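Local coordinates for glucose-1-phosphate uridylyltransferase (Sphingomonas elodea, PDB 2UX8), which probably catalyses the transfer of a uridylyl group from UTP to alpha-D-glucose 1-phosphate, giving UDP-alpha-D-glucose and diphosphate, at residues L40-R45 with Q272-V277; D142-Q147 with I213-L218; P148-Q153 with V255-T260; G162-C167 with I217-V222. One frame throughout, in Å; residues are numbered along the deposited sequence.

Interaction 1: residues L40-R45 with Q272-V277; sequences LPVVDR and QANLAV
Val277 reaches from its helix into the bend of the loop 40-45 and meets two consecutive valines, one with each methyl. Its CB already lies 3.5 Å from CG2 of Val43. From there the side chain forks: CG1, anti to the backbone N (chi1 180°), continues towards Val43 and ends 3.4 Å from Val43 CG2, whereas CG2, beside the backbone N, turns to Val42 and stops 3.6 Å from Val42 CG1. The Val277 and Val42 side chains cross at about a right angle. One helical turn earlier Ala273 extends the apolar strip, with its CB 4.5 Å from Val42 CG1. Asn274 lies beside Val42 but turns its ND2 back along its own helix to bond Phe270 O. The loop bend is closed by a backbone hydrogen bond from Val42 N to Arg45 O. Tyr50 of helix 47-57 packs on both Val42 and Val277, while Pro41 meets Pro41 of a second subunit. The contact is buried aliphatic packing, in which helix 267-279 docks on the loop between strand 16-21 and helix 47-57 in the nucleotidyltransferase domain, a member of the GT-A clan.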
loop_
_atom_site.group_PDB
_atom_site.type_symbol
_atom_site.label_atom_id
_atom_site.label_comp_id
_atom_site.label_asym_id
_atom_site.label_seq_id
_atom_site.Cartn_x
_atom_site.Cartn_y
_atom_site.Cartn_z
ATOM N N LEU C 40 -4.135 -3.812 16.441
ATOM C CA LEU C 40 -5.120 -4.679 17.076
ATOM C C LEU C 40 -5.964 -3.791 17.970
ATOM O O LEU C 40 -5.451 -2.904 18.656
ATOM C CB LEU C 40 -4.460 -5.792 17.894
ATOM C CG LEU C 40 -3.705 -6.851 17.084
ATOM C CD1 LEU C 40 -3.374 -8.034 17.974
ATOM C CD2 LEU C 40 -4.557 -7.316 15.925
ATOM N N PRO C 41 -7.276 -4.007 17.960
ATOM C CA PRO C 41 -8.190 -3.196 18.771
ATOM C C PRO C 41 -8.452 -3.628 20.194
ATOM O O PRO C 41 -8.570 -4.822 20.474
ATOM C CB PRO C 41 -9.476 -3.229 17.962
ATOM C CG PRO C 41 -9.462 -4.656 17.430
ATOM C CD PRO C 41 -8.011 -4.886 17.031
ATOM N N VAL C 42 -8.527 -2.658 21.100
ATOM C CA VAL C 42 -8.890 -3.025 22.435
ATOM C C VAL C 42 -10.406 -2.992 22.528
ATOM O O VAL C 42 -10.914 -3.645 23.323
ATOM C CB VAL C 42 -8.264 -2.178 23.545
ATOM C CG1 VAL C 42 -9.000 -2.433 24.852
ATOM C CG2 VAL C 42 -6.818 -2.601 23.743
ATOM N N VAL C 43 -11.183 -2.259 21.785
ATOM C CA VAL C 43 -12.622 -2.488 21.935
ATOM C C VAL C 43 -13.039 -1.943 20.613
ATOM O O VAL C 43 -13.627 -2.610 19.777
ATOM C CB VAL C 43 -13.280 -1.663 23.073
ATOM C CG1 VAL C 43 -14.770 -1.639 22.869
ATOM C CG2 VAL C 43 -12.990 -2.287 24.433
ATOM N N ASP C 44 -12.663 -0.700 20.413
ATOM C CA ASP C 44 -12.975 -0.050 19.175
ATOM C C ASP C 44 -11.882 0.891 18.733
ATOM O O ASP C 44 -12.062 1.644 17.784
ATOM C CB ASP C 44 -14.315 0.677 19.264
ATOM C CG ASP C 44 -14.424 1.544 20.479
ATOM O OD1 ASP C 44 -13.509 1.500 21.303
ATOM O OD2 ASP C 44 -15.423 2.265 20.620
ATOM N N ARG C 45 -10.752 0.857 19.429
ATOM C CA ARG C 45 -9.617 1.679 19.048
ATOM C C ARG C 45 -8.373 0.811 19.019
ATOM O O ARG C 45 -8.231 -0.115 19.817
ATOM C CB ARG C 45 -9.367 2.833 20.032
ATOM C CG ARG C 45 -10.496 3.147 20.969
ATOM C CD ARG C 45 -10.220 4.427 21.724
ATOM N NE ARG C 45 -10.739 5.591 21.024
ATOM C CZ ARG C 45 -10.100 6.749 20.944
ATOM N NH1 ARG C 45 -8.925 6.877 21.513
ATOM N NH2 ARG C 45 -10.630 7.782 20.315
ATOM N N GLN C 272 -7.826 -9.781 28.346
ATOM C CA GLN C 272 -8.185 -9.174 29.612
ATOM C C GLN C 272 -8.413 -7.682 29.439
ATOM O O GLN C 272 -9.354 -7.133 29.999
ATOM C CB GLN C 272 -7.101 -9.449 30.652
ATOM C CG GLN C 272 -7.156 -10.857 31.194
ATOM C CD GLN C 272 -5.900 -11.240 31.934
ATOM O OE1 GLN C 272 -5.235 -10.394 32.524
ATOM N NE2 GLN C 272 -5.568 -12.526 31.916
ATOM N N ALA C 273 -7.566 -7.029 28.655
ATOM C CA ALA C 273 -7.729 -5.597 28.428
ATOM C C ALA C 273 -9.081 -5.305 27.783
ATOM O O ALA C 273 -9.793 -4.391 28.214
ATOM C CB ALA C 273 -6.611 -5.062 27.544
ATOM N N ASN C 274 -9.428 -6.080 26.755
ATOM C CA ASN C 274 -10.696 -5.923 26.043
ATOM C C ASN C 274 -11.875 -6.038 26.995
ATOM O O ASN C 274 -12.839 -5.281 26.914
ATOM C CB ASN C 274 -10.827 -6.998 24.963
ATOM C CG ASN C 274 -10.277 -6.554 23.622
ATOM O OD1 ASN C 274 -10.986 -5.932 22.834
ATOM N ND2 ASN C 274 -9.005 -6.866 23.358
ATOM N N LEU C 275 -11.797 -7.004 27.891
ATOM C CA LEU C 275 -12.858 -7.228 28.848
ATOM C C LEU C 275 -12.987 -6.057 29.822
ATOM O O LEU C 275 -14.091 -5.562 30.095
ATOM C CB LEU C 275 -12.577 -8.515 29.615
ATOM C CG LEU C 275 -13.528 -8.816 30.760
ATOM C CD1 LEU C 275 -14.956 -8.810 30.246
ATOM C CD2 LEU C 275 -13.159 -10.153 31.368
ATOM N N ALA C 276 -11.845 -5.625 30.346
ATOM C CA ALA C 276 -11.798 -4.529 31.295
ATOM C C ALA C 276 -12.427 -3.277 30.725
ATOM O O ALA C 276 -13.278 -2.659 31.353
ATOM C CB ALA C 276 -10.357 -4.246 31.693
ATOM N N VAL C 277 -12.002 -2.898 29.531
ATOM C CA VAL C 277 -12.529 -1.699 28.894
ATOM C C VAL C 277 -14.009 -1.836 28.565
ATOM O O VAL C 277 -14.768 -0.894 28.727
ATOM C CB VAL C 277 -11.728 -1.367 27.611
ATOM C CG1 VAL C 277 -12.281 -0.117 26.935
ATOM C CG2 VAL C 277 -10.264 -1.170 27.970
#

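Interaction 2: residues D142-Q147 with I213-L218; sequences DFMFGQ and IGRYIL. With G1P (1-O-phosphono-alpha-D-glucopyranose), chain K.
A chi1 of -85° sets the carboxylate of Asp142 beside its own backbone N and brings OD1 up to Gly214, while Arg215, bent at chi2 (48°), folds its guanidinium back towards Met144. Together the segments build one side of the glucose 1-phosphate pocket of this GT-A-clan nucleotidyltransferase. Gly214 is the centre of an inverse gamma turn, a corner that leads into strand 215-218. Its N donates to Asp142 OD1 at 2.9 Å, arriving on the anti side of the carboxylate. The same OD1 accepts a weak, longer bond from O6 of the sugar, 3.3 Å away, and Ile213 CG2 touches it at 3.4 Å. The other carboxylate oxygen, OD2, is held in a salt bridge by Arg261. Without the carboxylate, as with an alanine at this position, the Gly214 amide and the sugar O6 would probably lose this acceptor, and Arg261 its countercharge. Away from the sugar, Met144 and Arg215 run antiparallel, side by side: Met144 CG sits 3.4 Å above the plane of the Arg215 guanidinium, towards its rim. Asp142 O lies 3.0 Å from Arg215 NH1, and NH2 forms a salt bridge to Glu54 of helix 47-57. Met144 CE meets Ile213 CG2 at 4.0 Å. Past the corner, Tyr216 comes back to the ligand, where its OH approaches C2 of the glucose ring to 3.7 Å.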
loop_
_atom_site.group_PDB
_atom_site.type_symbol
_atom_site.label_atom_id
_atom_site.label_comp_id
_atom_site.label_asym_id
_atom_site.label_seq_id
_atom_site.Cartn_x
_atom_site.Cartn_y
_atom_site.Cartn_z
ATOM N N ASP C 142 1.984 -2.033 25.828
ATOM C CA ASP C 142 1.708 -1.832 27.242
ATOM C C ASP C 142 0.491 -0.912 27.343
ATOM O O ASP C 142 0.598 0.319 27.312
ATOM C CB ASP C 142 2.930 -1.235 27.950
ATOM C CG ASP C 142 3.921 -2.304 28.383
ATOM O OD1 ASP C 142 5.115 -1.998 28.563
ATOM O OD2 ASP C 142 3.494 -3.463 28.552
ATOM N N PHE C 143 -0.674 -1.546 27.424
ATOM C CA PHE C 143 -1.942 -0.850 27.515
ATOM C C PHE C 143 -2.082 -0.337 28.955
ATOM O O PHE C 143 -2.191 -1.118 29.908
ATOM C CB PHE C 143 -3.066 -1.825 27.144
ATOM C CG PHE C 143 -4.417 -1.197 27.086
ATOM C CD1 PHE C 143 -4.755 -0.334 26.058
ATOM C CD2 PHE C 143 -5.334 -1.408 28.114
ATOM C CE1 PHE C 143 -5.987 0.321 26.060
ATOM C CE2 PHE C 143 -6.563 -0.757 28.122
ATOM C CZ PHE C 143 -6.889 0.109 27.095
ATOM N N MET C 144 -2.042 0.981 29.108
ATOM C CA MET C 144 -2.135 1.599 30.421
ATOM C C MET C 144 -3.536 2.147 30.670
ATOM O O MET C 144 -3.916 3.198 30.154
ATOM C CB MET C 144 -1.095 2.717 30.549
ATOM C CG MET C 144 0.318 2.269 30.215
ATOM S SD MET C 144 0.894 0.910 31.257
ATOM C CE MET C 144 1.810 1.831 32.505
ATOM N N PHE C 145 -4.289 1.432 31.490
ATOM C CA PHE C 145 -5.655 1.812 31.800
ATOM C C PHE C 145 -5.780 2.609 33.102
ATOM O O PHE C 145 -5.442 2.114 34.178
ATOM C CB PHE C 145 -6.512 0.544 31.878
ATOM C CG PHE C 145 -7.976 0.799 31.767
ATOM C CD1 PHE C 145 -8.459 1.759 30.888
ATOM C CD2 PHE C 145 -8.880 0.044 32.497
ATOM C CE1 PHE C 145 -9.814 1.959 30.739
ATOM C CE2 PHE C 145 -10.244 0.234 32.356
ATOM C CZ PHE C 145 -10.713 1.195 31.474
ATOM N N GLY C 146 -6.270 3.841 32.999
ATOM C CA GLY C 146 -6.435 4.668 34.181
ATOM C C GLY C 146 -6.524 6.145 33.856
ATOM O O GLY C 146 -6.248 6.546 32.727
ATOM N N GLN C 147 -6.941 6.958 34.824
ATOM C CA GLN C 147 -7.026 8.399 34.608
ATOM C C GLN C 147 -6.287 9.072 35.744
ATOM O O GLN C 147 -6.516 8.749 36.900
ATOM C CB GLN C 147 -8.466 8.914 34.612
ATOM C CG GLN C 147 -9.565 7.885 34.472
ATOM C CD GLN C 147 -10.911 8.531 34.153
ATOM O OE1 GLN C 147 -11.336 9.481 34.820
ATOM N NE2 GLN C 147 -11.586 8.017 33.128
ATOM N N ILE C 213 8.671 -0.370 32.576
ATOM C CA ILE C 213 7.503 -0.551 31.725
ATOM C C ILE C 213 7.642 0.396 30.537
ATOM O O ILE C 213 8.331 1.403 30.630
ATOM C CB ILE C 213 6.190 -0.266 32.500
ATOM C CG1 ILE C 213 6.055 -1.253 33.665
ATOM C CG2 ILE C 213 4.989 -0.380 31.569
ATOM C CD1 ILE C 213 6.217 -2.699 33.277
ATOM N N GLY C 214 6.990 0.066 29.429
ATOM C CA GLY C 214 7.083 0.863 28.215
ATOM C C GLY C 214 6.627 2.310 28.166
ATOM O O GLY C 214 5.924 2.718 27.239
ATOM N N ARG C 215 7.033 3.097 29.151
ATOM C CA ARG C 215 6.694 4.520 29.216
ATOM C C ARG C 215 7.959 5.247 29.693
ATOM O O ARG C 215 8.436 4.998 30.801
ATOM C CB ARG C 215 5.527 4.739 30.190
ATOM C CG ARG C 215 4.211 5.211 29.550
ATOM C CD ARG C 215 3.837 4.387 28.333
ATOM N NE ARG C 215 2.420 4.441 27.996
ATOM C CZ ARG C 215 1.828 3.521 27.236
ATOM N NH1 ARG C 215 2.545 2.522 26.760
ATOM N NH2 ARG C 215 0.522 3.565 26.983
ATOM N N TYR C 216 8.516 6.119 28.847
ATOM C CA TYR C 216 9.737 6.847 29.189
ATOM C C TYR C 216 9.687 8.339 28.875
ATOM O O TYR C 216 8.952 8.797 27.994
ATOM C CB TYR C 216 10.953 6.306 28.420
ATOM C CG TYR C 216 11.160 4.803 28.373
ATOM C CD1 TYR C 216 10.240 3.960 27.745
ATOM C CD2 TYR C 216 12.328 4.232 28.879
ATOM C CE1 TYR C 216 10.484 2.592 27.621
ATOM C CE2 TYR C 216 12.576 2.869 28.760
ATOM C CZ TYR C 216 11.656 2.059 28.130
ATOM O OH TYR C 216 11.928 0.720 28.003
ATOM N N ILE C 217 10.500 9.089 29.610
ATOM C CA ILE C 217 10.685 10.518 29.404
ATOM C C ILE C 217 12.186 10.643 29.549
ATOM O O ILE C 217 12.719 10.496 30.641
ATOM C CB ILE C 217 10.024 11.368 30.469
ATOM C CG1 ILE C 217 8.514 11.355 30.266
ATOM C CG2 ILE C 217 10.569 12.790 30.394
ATOM C CD1 ILE C 217 7.756 12.329 31.144
ATOM N N LEU C 218 12.872 10.896 28.447
ATOM C CA LEU C 218 14.323 10.970 28.467
ATOM C C LEU C 218 14.920 12.297 28.046
ATOM O O LEU C 218 14.315 13.060 27.303
ATOM C CB LEU C 218 14.878 9.871 27.574
ATOM C CG LEU C 218 14.396 8.508 28.031
ATOM C CD1 LEU C 218 14.565 7.533 26.908
ATOM C CD2 LEU C 218 15.160 8.071 29.292
HETATM C C1 G1P K . 11.855 -3.313 26.677
HETATM C C2 G1P K . 13.004 -2.821 27.579
HETATM C C3 G1P K . 12.883 -3.510 28.949
HETATM C C4 G1P K . 11.540 -3.114 29.554
HETATM C C5 G1P K . 10.421 -3.595 28.602
HETATM C C6 G1P K . 9.058 -3.190 29.183
HETATM O O1 G1P K . 11.995 -4.738 26.474
HETATM O O2 G1P K . 14.250 -3.161 26.973
HETATM O O3 G1P K . 13.931 -3.067 29.800
HETATM O O4 G1P K . 11.400 -3.740 30.830
HETATM O O5 G1P K . 10.573 -2.972 27.295
HETATM O O6 G1P K . 8.000 -3.614 28.319
HETATM P P G1P K . 10.920 -5.261 25.375
HETATM O O1P G1P K . 11.084 -4.535 24.092
HETATM O O2P G1P K . 11.129 -6.834 25.151
HETATM O O3P G1P K . 9.420 -5.035 25.920
#

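Interaction 3: residues P148-Q153 with V255-T260; sequences PGCLKQ and VTFQGT
Cys150 lays its CB over one face of the Phe257 ring, 4.1 Å from the centroid and 27° off the ring normal, a CH-pi contact. With SG anti to the backbone N (chi1 -166°), the sulfur stays beside the same ring and approaches it obliquely, 4.5 Å from SG to the Phe257 centroid. Pro148 O comes to the ring edge, 3.7 Å from Phe257 CE1. Opposite Cys150, the loop folds back over the other face, placing Gly259 N 3.8 Å from the plane of the Phe257 ring. Gln153, extended beyond CG, crosses Phe257 at about a right angle and carries its amide on to the CB and CG of Gln258, the centre of an inverse gamma turn. A serine in place of Phe257 would probably open a gap between Cys150 and the loop and leave the sulfur without its aromatic neighbour. Gly149 N donates to Glu57 and Leu151 N to Glu54, both of helix 47-57. Gly149 is the N-cap residue, and the whole is a helix start packed on a loop: the first turn of helix 150-161 rests on the chain where strand 252-256 leaves the central mixed sheet of the nucleotidyltransferase fold.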
loop_
_atom_site.group_PDB
_atom_site.type_symbol
_atom_site.label_atom_id
_atom_site.label_comp_id
_atom_site.label_asym_id
_atom_site.label_seq_id
_atom_site.Cartn_x
_atom_site.Cartn_y
_atom_site.Cartn_z
ATOM N N PRO C 148 -5.371 9.998 35.430
ATOM C CA PRO C 148 -5.023 10.402 34.067
ATOM C C PRO C 148 -4.249 9.281 33.406
ATOM O O PRO C 148 -3.976 8.259 34.028
ATOM C CB PRO C 148 -4.134 11.625 34.280
ATOM C CG PRO C 148 -4.558 12.146 35.598
ATOM C CD PRO C 148 -4.719 10.885 36.403
ATOM N N GLY C 149 -3.888 9.481 32.145
ATOM C CA GLY C 149 -3.127 8.476 31.437
ATOM C C GLY C 149 -1.735 8.423 32.018
ATOM O O GLY C 149 -1.256 9.397 32.592
ATOM N N CYS C 150 -1.084 7.282 31.880
ATOM C CA CYS C 150 0.259 7.108 32.391
ATOM C C CYS C 150 1.223 8.243 32.045
ATOM O O CYS C 150 1.928 8.752 32.914
ATOM C CB CYS C 150 0.822 5.791 31.890
ATOM S SG CYS C 150 2.305 5.263 32.748
ATOM N N LEU C 151 1.254 8.660 30.789
ATOM C CA LEU C 151 2.179 9.722 30.409
ATOM C C LEU C 151 1.895 11.042 31.116
ATOM O O LEU C 151 2.827 11.771 31.470
ATOM C CB LEU C 151 2.165 9.909 28.891
ATOM C CG LEU C 151 3.517 9.997 28.167
ATOM C CD1 LEU C 151 3.862 11.445 27.877
ATOM C CD2 LEU C 151 4.605 9.301 28.984
ATOM N N LYS C 152 0.619 11.353 31.325
ATOM C CA LYS C 152 0.264 12.588 32.008
ATOM C C LYS C 152 0.742 12.526 33.458
ATOM O O LYS C 152 1.323 13.481 33.958
ATOM C CB LYS C 152 -1.247 12.832 31.966
ATOM C CG LYS C 152 -1.665 14.119 32.672
ATOM C CD LYS C 152 -0.976 15.327 32.042
ATOM C CE LYS C 152 -0.956 16.543 32.962
ATOM N NZ LYS C 152 -2.311 16.990 33.352
ATOM N N GLN C 153 0.508 11.404 34.131
ATOM C CA GLN C 153 0.960 11.258 35.508
ATOM C C GLN C 153 2.468 11.441 35.550
ATOM O O GLN C 153 3.006 12.084 36.452
ATOM C CB GLN C 153 0.603 9.877 36.053
ATOM C CG GLN C 153 -0.887 9.597 36.044
ATOM C CD GLN C 153 -1.260 8.295 36.724
ATOM O OE1 GLN C 153 -2.377 7.811 36.578
ATOM N NE2 GLN C 153 -0.330 7.726 37.475
ATOM N N VAL C 255 8.389 5.821 38.106
ATOM C CA VAL C 255 7.057 6.286 38.448
ATOM C C VAL C 255 6.081 5.118 38.478
ATOM O O VAL C 255 6.050 4.305 37.559
ATOM C CB VAL C 255 6.559 7.315 37.428
ATOM C CG1 VAL C 255 5.221 7.859 37.861
ATOM C CG2 VAL C 255 7.578 8.437 37.282
ATOM N N THR C 256 5.296 5.016 39.545
ATOM C CA THR C 256 4.321 3.946 39.626
ATOM C C THR C 256 2.991 4.518 39.149
ATOM O O THR C 256 2.566 5.595 39.569
ATOM C CB THR C 256 4.215 3.375 41.054
ATOM O OG1 THR C 256 3.988 4.436 41.979
ATOM C CG2 THR C 256 5.500 2.659 41.430
ATOM N N PHE C 257 2.362 3.787 38.242
ATOM C CA PHE C 257 1.114 4.192 37.627
ATOM C C PHE C 257 -0.135 4.003 38.478
ATOM O O PHE C 257 -0.351 2.942 39.056
ATOM C CB PHE C 257 0.972 3.438 36.297
ATOM C CG PHE C 257 -0.286 3.746 35.550
ATOM C CD1 PHE C 257 -0.655 5.066 35.290
ATOM C CD2 PHE C 257 -1.087 2.714 35.073
ATOM C CE1 PHE C 257 -1.807 5.356 34.557
ATOM C CE2 PHE C 257 -2.238 2.979 34.342
ATOM C CZ PHE C 257 -2.604 4.307 34.078
ATOM N N GLN C 258 -0.953 5.050 38.538
ATOM C CA GLN C 258 -2.205 5.027 39.283
ATOM C C GLN C 258 -3.254 4.456 38.339
ATOM O O GLN C 258 -4.072 5.186 37.767
ATOM C CB GLN C 258 -2.596 6.442 39.674
ATOM C CG GLN C 258 -1.436 7.245 40.181
ATOM C CD GLN C 258 -1.241 7.102 41.662
ATOM O OE1 GLN C 258 -1.540 8.023 42.416
ATOM N NE2 GLN C 258 -0.748 5.946 42.097
ATOM N N GLY C 259 -3.208 3.143 38.165
ATOM C CA GLY C 259 -4.144 2.471 37.286
ATOM C C GLY C 259 -3.586 1.089 37.052
ATOM O O GLY C 259 -2.628 0.697 37.715
ATOM N N THR C 260 -4.176 0.334 36.134
ATOM C CA THR C 260 -3.655 -0.992 35.861
ATOM C C THR C 260 -3.137 -1.107 34.434
ATOM O O THR C 260 -3.660 -0.499 33.489
ATOM C CB THR C 260 -4.699 -2.082 36.133
ATOM O OG1 THR C 260 -5.930 -1.729 35.503
ATOM C CG2 THR C 260 -4.922 -2.239 37.624
#

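Interaction 4: residues G162-C167 with I217-V222; sequences GGNLIC and ILQPEV
This is an antiparallel strand pairing inside the mixed central sheet, made where strand 164-170 begins and strand 215-218 ends. Leu165 and Ile217 form a hydrogen-bonded pair: Leu165 N donates to Ile217 O at 3.0 Å, and Ile217 N returns a bond of 3.0 Å to Leu165 O. Both side chains project from the same face of the sheet. With CG2 of Ile217 anti to its backbone N, this methyl comes to 4.3 Å from Leu165 CD1, and Met154, Ala157 and Tyr158 of helix 150-161 pack on Leu165 from that side. A CA-H...O contact from Asn164 CA to Ile217 O, 3.3 Å, adds to the pairing. In the sheet strand 164-170 is an internal one, antiparallel to 215-218 on one flank and parallel to 252-256 on the other, so parallel and antiparallel neighbours meet at this strand of the nucleotidyltransferase domain. Beyond the bridge the contact passes to side chains. Asn164, its CG beside the backbone N (chi1 -45°), carries its amide across to Leu218 and Gln219, and its CB lies 4.1 Å from Leu218 CD2. The Asn164 and Gln219 side chains cross at a slant, with their amide planes 66° apart. Gln219 bends at chi2, and its CG comes to 3.6 Å from Gly163 O. Farther along, Val222 points a methyl at the Asn164 amide just as the chain turns into helix 221-228.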
loop_
_atom_site.group_PDB
_atom_site.type_symbol
_atom_site.label_atom_id
_atom_site.label_comp_id
_atom_site.label_asym_id
_atom_site.label_seq_id
_atom_site.Cartn_x
_atom_site.Cartn_y
_atom_site.Cartn_z
ATOM N N GLY C 162 12.222 16.816 36.982
ATOM C CA GLY C 162 12.998 16.857 35.749
ATOM C C GLY C 162 13.806 15.604 35.512
ATOM O O GLY C 162 13.489 14.560 36.074
ATOM N N GLY C 163 14.844 15.695 34.685
ATOM C CA GLY C 163 15.675 14.530 34.415
ATOM C C GLY C 163 14.997 13.427 33.612
ATOM O O GLY C 163 14.225 13.705 32.702
ATOM N N ASN C 164 15.282 12.174 33.959
ATOM C CA ASN C 164 14.712 11.035 33.257
ATOM C C ASN C 164 13.738 10.257 34.132
ATOM O O ASN C 164 13.965 10.082 35.327
ATOM C CB ASN C 164 15.834 10.107 32.781
ATOM C CG ASN C 164 16.983 10.866 32.135
ATOM O OD1 ASN C 164 17.944 11.246 32.807
ATOM N ND2 ASN C 164 16.881 11.105 30.832
ATOM N N LEU C 165 12.645 9.800 33.532
ATOM C CA LEU C 165 11.645 9.037 34.257
ATOM C C LEU C 165 11.195 7.832 33.445
ATOM O O LEU C 165 11.231 7.839 32.210
ATOM C CB LEU C 165 10.421 9.899 34.578
ATOM C CG LEU C 165 10.537 11.128 35.483
ATOM C CD1 LEU C 165 10.881 12.335 34.644
ATOM C CD2 LEU C 165 9.215 11.378 36.189
ATOM N N ILE C 166 10.769 6.795 34.155
ATOM C CA ILE C 166 10.280 5.578 33.529
ATOM C C ILE C 166 9.178 5.014 34.402
ATOM O O ILE C 166 9.163 5.233 35.606
ATOM C CB ILE C 166 11.391 4.519 33.397
ATOM C CG1 ILE C 166 12.080 4.328 34.748
ATOM C CG2 ILE C 166 12.391 4.936 32.323
ATOM C CD1 ILE C 166 13.089 3.207 34.774
ATOM N N CYS C 167 8.245 4.300 33.796
ATOM C CA CYS C 167 7.164 3.701 34.557
ATOM C C CYS C 167 7.707 2.438 35.218
ATOM O O CYS C 167 8.367 1.618 34.574
ATOM C CB CYS C 167 5.999 3.349 33.642
ATOM S SG CYS C 167 4.557 2.811 34.541
ATOM N N ILE C 217 10.500 9.089 29.610
ATOM C CA ILE C 217 10.685 10.518 29.404
ATOM C C ILE C 217 12.186 10.643 29.549
ATOM O O ILE C 217 12.719 10.496 30.641
ATOM C CB ILE C 217 10.024 11.368 30.469
ATOM C CG1 ILE C 217 8.514 11.355 30.266
ATOM C CG2 ILE C 217 10.569 12.790 30.394
ATOM C CD1 ILE C 217 7.756 12.329 31.144
ATOM N N LEU C 218 12.872 10.896 28.447
ATOM C CA LEU C 218 14.323 10.970 28.467
ATOM C C LEU C 218 14.920 12.297 28.046
ATOM O O LEU C 218 14.315 13.060 27.303
ATOM C CB LEU C 218 14.878 9.871 27.574
ATOM C CG LEU C 218 14.396 8.508 28.031
ATOM C CD1 LEU C 218 14.565 7.533 26.908
ATOM C CD2 LEU C 218 15.160 8.071 29.292
ATOM N N GLN C 219 16.131 12.555 28.522
ATOM C CA GLN C 219 16.839 13.780 28.184
ATOM C C GLN C 219 17.663 13.529 26.937
ATOM O O GLN C 219 18.131 12.412 26.700
ATOM C CB GLN C 219 17.736 14.220 29.345
ATOM C CG GLN C 219 16.945 14.622 30.575
ATOM C CD GLN C 219 16.011 15.779 30.290
ATOM O OE1 GLN C 219 14.856 15.780 30.702
ATOM N NE2 GLN C 219 16.511 16.774 29.584
ATOM N N PRO C 220 17.852 14.572 26.125
ATOM C CA PRO C 220 18.616 14.491 24.879
ATOM C C PRO C 220 19.991 13.832 24.977
ATOM O O PRO C 220 20.502 13.321 23.978
ATOM C CB PRO C 220 18.675 15.949 24.410
ATOM C CG PRO C 220 18.541 16.732 25.686
ATOM C CD PRO C 220 17.469 15.965 26.410
ATOM N N GLU C 221 20.584 13.820 26.169
ATOM C CA GLU C 221 21.898 13.207 26.321
ATOM C C GLU C 221 21.808 11.712 26.038
ATOM O O GLU C 221 22.796 11.081 25.663
ATOM C CB GLU C 221 22.467 13.428 27.727
ATOM C CG GLU C 221 21.677 14.366 28.641
ATOM C CD GLU C 221 21.579 15.805 28.128
ATOM O OE1 GLU C 221 22.524 16.273 27.449
ATOM O OE2 GLU C 221 20.561 16.475 28.427
ATOM N N VAL C 222 20.617 11.145 26.206
ATOM C CA VAL C 222 20.437 9.719 25.954
ATOM C C VAL C 222 20.541 9.413 24.465
ATOM O O VAL C 222 21.043 8.357 24.081
ATOM C CB VAL C 222 19.083 9.213 26.479
ATOM C CG1 VAL C 222 19.008 7.696 26.315
ATOM C CG2 VAL C 222 18.910 9.612 27.945
#

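Interactions 2, 3 and 4 meet around one sheet, while interaction 1 lies to one side, about 30 Å from interaction 4 between centres and across the middle of the chain. Interactions 2 and 4 share Ile217 and Leu218, and a probable hydrogen bond joins Ile213 N to Cys167 O (2.8 Å). Interactions 2 and 3, with centres about 7 Å apart, are joined by a probable hydrogen bond from Phe145 N to Thr260 O, 2.8 Å. Two cysteine sulfurs meet where the last three contacts converge, Cys150 SG 3.8 Å from Cys167 SG, and the Met144 CE methyl packs on both. Phe143 links interaction 1 to this group, its CZ 3.7 Å from Val277 CG2. Interaction 2 touches the glucose 1-phosphate directly.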